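PDB 1QOR: quinone oxidoreductase from Escherichia coli, which catalyses the NADPH-dependent one-electron reduction of quinones to semiquinones and works as a homodimer. Local coordinates for residues N29-E34 against I101-A106; E64-V69 against R84-Q89; E142-H147 against L164-I169; D227-R232 against G257-T262. All blocks are in the same frame, centred on the assembly; numbering follows the deposited sequence.

The four contacts fall into two pairs, one in each domain of the chain. Interactions 1 and 2 share the mixed beta sheet of the GroES-like domain. Their centres are 8 Å apart, and strands 30-35 and 65-72 are neighbours there; along the sequence, interaction 2 lies between the two segments of interaction 1. Interactions 3 and 4 come later in the chain and both reach the parallel six-stranded sheet of the nucleotide-binding domain, with centres about 17 Å apart. Between the two pairs the centres are about 31 to 41 Å apart. NADPH binds to residues of both domains, and interaction 4 also reaches the second subunit.

Interaction 1: N29-E34 against I101-A106; sequences NEIQVE and IIADKA
Backbone hydrogen bonds join Ile31 and Ile101 in both directions. Ile31 N donates to Ile101 O, and Ile101 N returns a bond to Ile31 O at 2.9 Å. The two form an antiparallel hydrogen-bonded pair. A third bond runs from Ala103 N to Asn29 O at 3.1 Å. It continues the pairing to where 101-106 turns off the strand. A water also donates to Asn29 O and weakly accepts from Asp104 N. Glu30 and Ile102 are a non-hydrogen-bonded pair, and Glu30 CA approaches Ile101 O at 3.1 Å in a CA-H...O contact.

The apolar contacts spread from Ile31. Its CG1 is flanked by the backbone N and the carbonyl carbon (chi1 59°), which leaves CG2 on the Ala103 side and lets CD1 point to Ala106. Ile31 CG2 rests on Ala103 CB at 3.8 Å, while Ile31 CD1 reaches on to Ala106 CB at 3.9 Å. Further along, Val33 CG2 meets Ile101 CD1 at 3.9 Å. The side chains of Glu30 and Ile102 diverge at their bases. Even so, Glu30 OE2 comes to 3.5 Å from Ile102 CD1. The other carboxylate oxygen, OE1, accepts from Ala27 N.

Val69 and Val85 add to the apolar side formed by Ile31 and Val33. This is antiparallel sheet pairing in the GroES-like domain of the zinc-containing alcohol dehydrogenase family.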
# COMPACT_ATOMS: atom_id res chain seq x y z
N ASN A 29 -28.07 13.44 -21.29
CA ASN A 29 -26.66 13.72 -21.02
C ASN A 29 -25.66 12.84 -21.81
O ASN A 29 -24.48 12.78 -21.49
CB ASN A 29 -26.40 13.60 -19.50
CG ASN A 29 -26.68 12.17 -18.95
OD1 ASN A 29 -27.33 11.34 -19.60
ND2 ASN A 29 -26.19 11.90 -17.75
N GLU A 30 -26.14 12.19 -22.86
CA GLU A 30 -25.33 11.31 -23.69
C GLU A 30 -25.17 11.80 -25.13
O GLU A 30 -25.85 12.71 -25.57
CB GLU A 30 -25.98 9.92 -23.75
CG GLU A 30 -26.21 9.25 -22.40
CD GLU A 30 -26.73 7.81 -22.52
OE1 GLU A 30 -27.47 7.49 -23.49
OE2 GLU A 30 -26.42 6.99 -21.63
N ILE A 31 -24.26 11.17 -25.86
CA ILE A 31 -24.04 11.46 -27.28
C ILE A 31 -24.04 10.06 -27.89
O ILE A 31 -23.82 9.07 -27.17
CB ILE A 31 -22.66 12.13 -27.55
CG1 ILE A 31 -21.50 11.22 -27.07
CG2 ILE A 31 -22.62 13.50 -26.94
CD1 ILE A 31 -20.08 11.72 -27.32
N GLN A 32 -24.35 9.96 -29.18
CA GLN A 32 -24.34 8.69 -29.86
C GLN A 32 -23.17 8.76 -30.82
O GLN A 32 -23.05 9.74 -31.57
CB GLN A 32 -25.61 8.51 -30.65
CG GLN A 32 -25.56 7.34 -31.58
CD GLN A 32 -26.95 6.98 -32.02
OE1 GLN A 32 -27.78 6.55 -31.19
NE2 GLN A 32 -27.24 7.17 -33.31
N VAL A 33 -22.36 7.71 -30.87
CA VAL A 33 -21.17 7.71 -31.73
C VAL A 33 -21.12 6.55 -32.69
O VAL A 33 -21.43 5.42 -32.33
CB VAL A 33 -19.88 7.69 -30.85
CG1 VAL A 33 -18.63 7.50 -31.68
CG2 VAL A 33 -19.81 8.95 -30.00
N GLU A 34 -20.84 6.85 -33.95
CA GLU A 34 -20.70 5.79 -34.92
C GLU A 34 -19.21 5.47 -34.79
O GLU A 34 -18.35 6.31 -35.12
CB GLU A 34 -20.95 6.31 -36.33
CG GLU A 34 -22.36 6.70 -36.68
CD GLU A 34 -22.39 7.35 -38.06
OE1 GLU A 34 -22.03 6.66 -39.06
OE2 GLU A 34 -22.68 8.57 -38.13
N ILE A 101 -22.87 7.19 -25.14
CA ILE A 101 -21.92 7.42 -24.08
C ILE A 101 -22.23 8.71 -23.33
O ILE A 101 -22.64 9.70 -23.94
CB ILE A 101 -20.43 7.57 -24.68
CG1 ILE A 101 -20.03 6.34 -25.49
CG2 ILE A 101 -19.39 7.80 -23.57
CD1 ILE A 101 -20.20 6.55 -26.96
N ILE A 102 -22.01 8.71 -22.02
CA ILE A 102 -22.19 9.91 -21.21
C ILE A 102 -21.15 10.87 -21.78
O ILE A 102 -19.96 10.55 -21.84
CB ILE A 102 -21.88 9.66 -19.69
CG1 ILE A 102 -23.10 9.08 -18.97
CG2 ILE A 102 -21.54 10.95 -18.97
CD1 ILE A 102 -23.65 7.81 -19.60
N ALA A 103 -21.61 12.04 -22.21
CA ALA A 103 -20.80 13.06 -22.82
C ALA A 103 -19.60 13.58 -22.02
O ALA A 103 -18.66 14.12 -22.60
CB ALA A 103 -21.68 14.20 -23.31
N ASP A 104 -19.63 13.50 -20.69
CA ASP A 104 -18.49 13.98 -19.90
C ASP A 104 -17.31 13.06 -19.99
O ASP A 104 -16.23 13.42 -19.56
CB ASP A 104 -18.82 14.05 -18.42
CG ASP A 104 -19.68 15.19 -18.08
OD1 ASP A 104 -19.76 16.16 -18.87
OD2 ASP A 104 -20.28 15.12 -16.99
N LYS A 105 -17.57 11.84 -20.42
CA LYS A 105 -16.56 10.82 -20.56
C LYS A 105 -15.87 10.84 -21.93
O LYS A 105 -14.97 10.05 -22.16
CB LYS A 105 -17.19 9.44 -20.36
CG LYS A 105 -17.97 9.24 -19.07
CD LYS A 105 -17.07 9.29 -17.87
N ALA A 106 -16.30 11.70 -22.85
CA ALA A 106 -15.69 11.73 -24.18
C ALA A 106 -14.83 12.95 -24.41
O ALA A 106 -15.13 14.03 -23.93
CB ALA A 106 -16.76 11.64 -25.25
O HOH W 1 -22.75 14.29 -19.53

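Interaction 2: E64-V69 against R84-Q89; sequences EAAGIV and RVVYAQ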
# COMPACT_ATOMS: atom_id res chain seq x y z
N GLU A 64 -13.89 1.33 -24.76
CA GLU A 64 -13.04 2.27 -25.52
C GLU A 64 -13.27 2.29 -27.02
O GLU A 64 -13.26 1.25 -27.67
CB GLU A 64 -11.56 1.94 -25.31
CG GLU A 64 -10.61 2.97 -25.90
CD GLU A 64 -9.13 2.54 -25.89
OE1 GLU A 64 -8.82 1.33 -25.77
OE2 GLU A 64 -8.26 3.43 -25.97
N ALA A 65 -13.45 3.47 -27.60
CA ALA A 65 -13.63 3.55 -29.03
C ALA A 65 -13.53 5.00 -29.42
O ALA A 65 -13.57 5.90 -28.56
CB ALA A 65 -14.98 2.95 -29.43
N ALA A 66 -13.36 5.22 -30.73
CA ALA A 66 -13.23 6.58 -31.30
C ALA A 66 -14.13 6.63 -32.52
O ALA A 66 -14.31 5.59 -33.20
CB ALA A 66 -11.74 6.85 -31.72
N GLY A 67 -14.71 7.79 -32.79
CA GLY A 67 -15.57 7.89 -33.97
C GLY A 67 -16.21 9.24 -34.13
O GLY A 67 -15.77 10.23 -33.53
N ILE A 68 -17.31 9.27 -34.88
CA ILE A 68 -18.03 10.53 -35.12
C ILE A 68 -19.36 10.59 -34.41
O ILE A 68 -20.15 9.64 -34.44
CB ILE A 68 -18.22 10.82 -36.64
CG1 ILE A 68 -16.86 11.05 -37.30
CG2 ILE A 68 -18.97 12.14 -36.85
CD1 ILE A 68 -16.52 9.95 -38.22
N VAL A 69 -19.60 11.70 -33.74
CA VAL A 69 -20.85 11.87 -33.03
C VAL A 69 -22.01 11.99 -34.02
O VAL A 69 -22.04 12.90 -34.85
CB VAL A 69 -20.76 13.09 -32.15
CG1 VAL A 69 -22.09 13.38 -31.52
CG2 VAL A 69 -19.73 12.85 -31.10
N ARG A 84 -15.38 14.71 -33.84
CA ARG A 84 -14.60 13.46 -33.79
C ARG A 84 -14.25 13.26 -32.32
O ARG A 84 -13.69 14.17 -31.70
CB ARG A 84 -13.31 13.58 -34.59
CG ARG A 84 -13.48 13.89 -36.08
CD ARG A 84 -12.27 13.40 -36.94
NE ARG A 84 -11.03 13.83 -36.31
CZ ARG A 84 -9.93 13.11 -36.23
NH1 ARG A 84 -9.82 11.89 -36.75
NH2 ARG A 84 -8.96 13.60 -35.49
N VAL A 85 -14.59 12.12 -31.73
CA VAL A 85 -14.32 11.91 -30.31
C VAL A 85 -13.74 10.54 -29.99
O VAL A 85 -13.82 9.60 -30.81
CB VAL A 85 -15.62 12.05 -29.45
CG1 VAL A 85 -16.27 13.39 -29.65
CG2 VAL A 85 -16.59 10.95 -29.81
N VAL A 86 -13.13 10.43 -28.80
CA VAL A 86 -12.63 9.16 -28.31
C VAL A 86 -13.18 9.04 -26.88
O VAL A 86 -13.33 10.05 -26.17
CB VAL A 86 -11.08 9.08 -27.99
CG1 VAL A 86 -10.45 7.84 -28.58
CG2 VAL A 86 -10.34 10.37 -28.15
N TYR A 87 -13.30 7.82 -26.42
CA TYR A 87 -13.72 7.61 -25.05
C TYR A 87 -13.09 6.31 -24.55
O TYR A 87 -12.83 5.39 -25.35
CB TYR A 87 -15.25 7.59 -24.92
CG TYR A 87 -15.94 6.66 -25.86
CD1 TYR A 87 -16.18 5.33 -25.51
CD2 TYR A 87 -16.36 7.12 -27.11
CE1 TYR A 87 -16.83 4.49 -26.41
CE2 TYR A 87 -17.00 6.29 -28.00
CZ TYR A 87 -17.25 4.97 -27.65
OH TYR A 87 -17.91 4.17 -28.59
N ALA A 88 -12.79 6.27 -23.25
CA ALA A 88 -12.18 5.10 -22.60
C ALA A 88 -13.07 4.48 -21.51
O ALA A 88 -12.85 3.32 -21.09
CB ALA A 88 -10.86 5.51 -21.96
N GLN A 89 -14.05 5.25 -21.05
CA GLN A 89 -14.89 4.81 -19.93
C GLN A 89 -16.39 4.83 -20.22
O GLN A 89 -17.13 5.47 -19.49
CB GLN A 89 -14.61 5.73 -18.73
CG GLN A 89 -13.16 5.78 -18.30
CD GLN A 89 -12.80 7.09 -17.62
OE1 GLN A 89 -12.79 8.18 -18.26
NE2 GLN A 89 -12.51 7.02 -16.32
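Tyr87 CG stands between its own backbone N and carbonyl carbon (chi1 52°), which lays the ring across Ala65. Ala65 O sits 3.3 Å above one face of the Tyr87 ring, offset toward the rim. Ala65 CB touches the far end of the ring, 3.5 Å from Tyr87 CZ. Beyond it, Tyr87 OH is hydrogen-bonded to Asn35. Losing the ring to a serine is likely to uncover Ala65 and leave Asn35 without its phenol partner.

Glu64 has an extended side chain, with CG anti to the backbone N (chi1 -172°). Glu64 CG lies 3.3 Å from Tyr87 O, while the carboxylate reaches Leu123 N and Asn41.

Four backbone bonds hold the antiparallel strands. Ala65 and Tyr87 exchange two, and Tyr87 N meets Ala65 O at 2.9 Å. Gly67 and Val85 exchange the other two, with Gly67 N to Val85 O at 2.8 Å. Between them, Ala66 CB packs on Val86 CG1 at 3.5 Å. Val69 CG2 meets Val85 CG1 at 3.8 Å, the two side chains crossing at about a right angle.

The pair is a beta hairpin of strands 65-72 and 84-87. Helix 115-135 packs on the side of Val86 and Ile68, through Ala118 and Phe115. Tyr87, Val85 and Val69 instead meet side chains of strands 30-35 and 98-102.

Interaction 3: E142-H147 against L164-I169; sequences EQFLFH and LGAKLI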
# COMPACT_ATOMS: atom_id res chain seq x y z
N GLU A 142 15.59 8.37 -12.83
CA GLU A 142 15.15 7.34 -11.91
C GLU A 142 15.01 6.00 -12.60
O GLU A 142 14.40 5.92 -13.66
CB GLU A 142 13.82 7.72 -11.29
CG GLU A 142 13.35 6.68 -10.31
CD GLU A 142 12.24 7.16 -9.39
OE1 GLU A 142 11.65 8.24 -9.61
OE2 GLU A 142 11.98 6.45 -8.40
N GLN A 143 15.54 4.94 -11.98
CA GLN A 143 15.44 3.58 -12.50
C GLN A 143 14.23 2.94 -11.81
O GLN A 143 14.05 3.09 -10.62
CB GLN A 143 16.68 2.76 -12.15
CG GLN A 143 18.01 3.36 -12.63
CD GLN A 143 19.24 2.51 -12.26
OE1 GLN A 143 20.34 2.80 -12.69
NE2 GLN A 143 19.06 1.50 -11.46
N PHE A 144 13.40 2.21 -12.54
CA PHE A 144 12.25 1.58 -11.92
C PHE A 144 11.89 0.42 -12.82
O PHE A 144 12.29 0.40 -14.00
CB PHE A 144 11.08 2.57 -11.80
CG PHE A 144 10.57 3.07 -13.11
CD1 PHE A 144 11.21 4.14 -13.78
CD2 PHE A 144 9.42 2.51 -13.70
CE1 PHE A 144 10.71 4.63 -15.00
CE2 PHE A 144 8.92 3.01 -14.93
CZ PHE A 144 9.58 4.08 -15.57
N LEU A 145 11.14 -0.53 -12.28
CA LEU A 145 10.73 -1.71 -13.02
C LEU A 145 9.29 -1.62 -13.57
O LEU A 145 8.37 -1.10 -12.88
CB LEU A 145 10.94 -2.94 -12.13
CG LEU A 145 10.61 -4.33 -12.69
CD1 LEU A 145 11.59 -4.68 -13.76
CD2 LEU A 145 10.64 -5.36 -11.54
N PHE A 146 9.06 -2.15 -14.78
CA PHE A 146 7.75 -2.09 -15.40
C PHE A 146 7.58 -3.38 -16.16
O PHE A 146 8.30 -3.63 -17.11
CB PHE A 146 7.66 -0.87 -16.33
CG PHE A 146 6.25 -0.42 -16.64
CD1 PHE A 146 5.43 -1.17 -17.49
CD2 PHE A 146 5.75 0.76 -16.10
CE1 PHE A 146 4.10 -0.75 -17.79
CE2 PHE A 146 4.44 1.19 -16.38
CZ PHE A 146 3.61 0.43 -17.24
N HIS A 147 6.63 -4.20 -15.72
CA HIS A 147 6.38 -5.50 -16.31
C HIS A 147 5.64 -5.50 -17.61
O HIS A 147 4.90 -4.59 -17.90
CB HIS A 147 5.64 -6.38 -15.32
CG HIS A 147 6.49 -6.82 -14.16
ND1 HIS A 147 7.19 -8.00 -14.16
CD2 HIS A 147 6.71 -6.25 -12.96
CE1 HIS A 147 7.80 -8.15 -13.00
NE2 HIS A 147 7.53 -7.10 -12.25
N LEU A 164 10.35 11.37 -20.33
CA LEU A 164 10.54 11.96 -19.01
C LEU A 164 12.03 11.93 -18.64
O LEU A 164 12.46 12.53 -17.67
CB LEU A 164 9.72 11.15 -17.96
CG LEU A 164 8.45 11.63 -17.21
CD1 LEU A 164 7.87 12.91 -17.70
CD2 LEU A 164 7.39 10.56 -17.18
N GLY A 165 12.82 11.18 -19.40
CA GLY A 165 14.24 11.09 -19.15
C GLY A 165 14.50 10.12 -18.02
O GLY A 165 15.52 10.22 -17.32
N ALA A 166 13.63 9.13 -17.89
CA ALA A 166 13.74 8.17 -16.82
C ALA A 166 14.27 6.87 -17.35
O ALA A 166 14.32 6.66 -18.57
CB ALA A 166 12.40 8.00 -16.16
N LYS A 167 14.61 5.96 -16.44
CA LYS A 167 15.18 4.69 -16.82
C LYS A 167 14.33 3.45 -16.52
O LYS A 167 14.52 2.75 -15.52
CB LYS A 167 16.60 4.55 -16.25
CG LYS A 167 17.60 5.64 -16.72
CD LYS A 167 18.96 5.34 -16.09
CE LYS A 167 20.03 6.37 -16.42
NZ LYS A 167 20.06 6.65 -17.87
N LEU A 168 13.44 3.15 -17.44
CA LEU A 168 12.58 2.02 -17.28
C LEU A 168 13.34 0.73 -17.53
O LEU A 168 14.05 0.60 -18.54
CB LEU A 168 11.38 2.14 -18.27
CG LEU A 168 10.27 1.06 -18.31
CD1 LEU A 168 8.96 1.75 -18.63
CD2 LEU A 168 10.53 -0.08 -19.29
N ILE A 169 13.23 -0.21 -16.60
CA ILE A 169 13.80 -1.53 -16.74
C ILE A 169 12.53 -2.38 -16.99
O ILE A 169 11.66 -2.47 -16.12
CB ILE A 169 14.50 -1.96 -15.42
CG1 ILE A 169 15.64 -0.99 -15.07
CG2 ILE A 169 14.89 -3.43 -15.45
CD1 ILE A 169 16.08 -1.07 -13.59
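Phe144 and Leu168 meet on one face of two parallel strands of a Rossmann-type beta-alpha-beta unit. Strand 143-146 leads through helix 152-164 to strand 167-172. A chi1 of 62° keeps Phe144 CG close to both the backbone N and the carbonyl carbon and turns the ring across to the neighbouring strand. Leu168 CA stands over one face of the Phe144 ring, 4.2 Å from the centroid, in a CH-pi contact. Phe144 CZ also meets Leu168 CB at 3.8 Å. Ala166 CB comes to the ring edge, near its plane. With an alanine here the ring is gone, which would probably leave a gap beside Leu168 and Ala166 and the Leu168 CA-H without its CH-pi partner.

Phe146 comes at Leu168 from two residues further on, on the same face. Phe146 CB lies 3.7 Å from Leu168 CD1, while the ring leads away toward Val153, a residue of the NADP site, and Ala157. Ala161 of the same helix touches both Phe144 and Leu168.

Different side chains meet across the other face of the sheet. Leu145 and Ile169 are turned at about a right angle, with Leu145 CD1 3.9 Å from Ile169 CG2. The aliphatic parts of Gln143 and Lys167 pass each other at a slant. Leu201 and Ile204 of helix 197-204 cover Ile169 on this face.

The backbone bonds alternate between the strands. Ile169 N to Phe144 O is 2.8 Å, and Phe146 N follows with Ile169 O. The longest, Phe144 N to Lys167 O at 3.2 Å, has its donor 37° out of the carbonyl plane.

Interaction 4: D227-R232 against G257-T262; sequences DCLQRR and GSLYVT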
# COMPACT_ATOMS: atom_id res chain seq x y z
N ASP A 227 10.56 -8.59 -3.99
CA ASP A 227 11.98 -8.77 -3.81
C ASP A 227 12.85 -7.75 -4.59
O ASP A 227 14.05 -7.65 -4.33
CB ASP A 227 12.39 -10.20 -4.19
CG ASP A 227 12.12 -11.20 -3.07
OD1 ASP A 227 12.06 -10.79 -1.89
OD2 ASP A 227 12.00 -12.42 -3.38
N CYS A 228 12.27 -6.98 -5.52
CA CYS A 228 13.05 -5.99 -6.28
C CYS A 228 12.94 -4.62 -5.68
O CYS A 228 13.46 -3.65 -6.22
CB CYS A 228 12.56 -5.88 -7.73
SG CYS A 228 12.80 -7.42 -8.59
N LEU A 229 12.36 -4.54 -4.49
CA LEU A 229 12.10 -3.23 -3.89
C LEU A 229 12.94 -2.81 -2.71
O LEU A 229 13.30 -3.62 -1.89
CB LEU A 229 10.61 -3.19 -3.50
CG LEU A 229 9.48 -2.32 -4.07
CD1 LEU A 229 9.74 -1.49 -5.27
CD2 LEU A 229 8.24 -3.21 -4.20
N GLN A 230 13.28 -1.53 -2.69
CA GLN A 230 14.01 -0.92 -1.60
C GLN A 230 13.06 -0.79 -0.36
O GLN A 230 11.80 -0.78 -0.49
CB GLN A 230 14.44 0.50 -1.97
CG GLN A 230 15.55 0.59 -2.97
CD GLN A 230 15.84 2.04 -3.37
OE1 GLN A 230 15.46 2.97 -2.67
NE2 GLN A 230 16.48 2.24 -4.53
N ARG A 231 13.68 -0.63 0.80
CA ARG A 231 12.99 -0.46 2.05
C ARG A 231 12.00 0.67 1.79
O ARG A 231 12.34 1.67 1.16
CB ARG A 231 14.01 -0.05 3.10
CG ARG A 231 13.46 0.08 4.50
CD ARG A 231 14.57 -0.20 5.56
NE ARG A 231 15.70 0.72 5.45
CZ ARG A 231 15.57 2.05 5.54
NH1 ARG A 231 14.39 2.61 5.75
NH2 ARG A 231 16.64 2.82 5.38
N ARG A 232 10.75 0.46 2.21
CA ARG A 232 9.67 1.43 2.06
C ARG A 232 9.33 1.78 0.63
O ARG A 232 8.81 2.86 0.39
CB ARG A 232 10.00 2.73 2.79
CG ARG A 232 10.13 2.61 4.29
CD ARG A 232 9.81 3.96 4.82
NE ARG A 232 10.93 4.56 5.50
CZ ARG A 232 11.07 5.87 5.68
NH1 ARG A 232 10.15 6.71 5.21
NH2 ARG A 232 12.11 6.32 6.37
N GLY A 257 10.44 -5.34 3.91
CA GLY A 257 10.93 -3.98 4.07
C GLY A 257 9.96 -2.84 4.36
O GLY A 257 10.29 -1.68 4.05
N SER A 258 8.82 -3.13 5.02
CA SER A 258 7.81 -2.09 5.33
C SER A 258 7.39 -1.41 4.02
O SER A 258 7.37 -0.19 3.91
CB SER A 258 8.39 -1.06 6.29
OG SER A 258 8.70 -1.64 7.56
N LEU A 259 7.03 -2.23 3.05
CA LEU A 259 6.64 -1.77 1.73
C LEU A 259 5.21 -1.25 1.70
O LEU A 259 4.42 -1.49 2.63
CB LEU A 259 6.74 -2.96 0.77
CG LEU A 259 8.08 -3.71 0.70
CD1 LEU A 259 8.01 -4.90 -0.26
CD2 LEU A 259 9.15 -2.72 0.24
N TYR A 260 4.92 -0.46 0.66
CA TYR A 260 3.58 0.04 0.38
C TYR A 260 3.09 -0.71 -0.88
O TYR A 260 3.89 -1.18 -1.72
CB TYR A 260 3.54 1.51 0.08
CG TYR A 260 3.92 2.43 1.20
CD1 TYR A 260 5.24 2.57 1.62
CD2 TYR A 260 2.97 3.30 1.75
CE1 TYR A 260 5.61 3.54 2.54
CE2 TYR A 260 3.33 4.29 2.68
CZ TYR A 260 4.64 4.39 3.05
OH TYR A 260 4.99 5.35 3.93
N VAL A 261 1.79 -0.95 -0.95
CA VAL A 261 1.19 -1.54 -2.12
C VAL A 261 -0.15 -0.84 -2.40
O VAL A 261 -0.84 -0.38 -1.47
CB VAL A 261 1.09 -3.09 -2.03
CG1 VAL A 261 0.35 -3.49 -0.82
CG2 VAL A 261 0.36 -3.65 -3.27
N THR A 262 -0.47 -0.67 -3.68
CA THR A 262 -1.71 -0.03 -4.06
C THR A 262 -2.18 -0.80 -5.26
O THR A 262 -1.37 -1.45 -5.92
CB THR A 262 -1.53 1.46 -4.41
OG1 THR A 262 -2.81 2.03 -4.74
CG2 THR A 262 -0.55 1.64 -5.60
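The Tyr260 ring meets Arg232 through the backbone carbonyl: Arg232 O approaches obliquely, 3.8 Å from Tyr260 CD1. Tyr260 CG is anti to the carbonyl carbon (chi1 -66°), which brings the CD1-CE1 side of the ring up to Arg232 O. The Tyr260 hydroxyl is hydrogen-bonded to Thr135 O of the second subunit, and Tyr269 of that subunit packs on both Tyr260 and Arg232.

One hydrogen bond joins the segments, from Arg232 N to Gly257 O at 2.9 Å. Two CA-H...O contacts flank it. Arg231 CA also approaches Gly257 O, and Arg232 CA lies 3.4 Å from Ser258 O.

Gly257 follows helix 251-255 and closes it with a Schellman motif, its phi positive (116°). A side chain here would press on Arg231 CA and on the carbonyl oxygen of the residue before. The chain then runs into strand 260-262, an edge strand of the Rossmann-type parallel sheet within this chain. Segment 227-232 turns a corner at Arg231 and Arg232 before strand 233-237, which pairs with 260-262. Tyr260, Val261 and Thr262 also pair antiparallel with a strand of the second subunit, which carries the sheet across the dimer interface.

Leu259 is buried and touches 227-232 through one methyl. Leu259 CD2 lies 3.4 Å from Gln230 O and 4.0 Å from Leu229 CB. Leu226 of helix 222-227 packs on Leu259 too, while Leu229 faces Met235 and Val213 in the sheet.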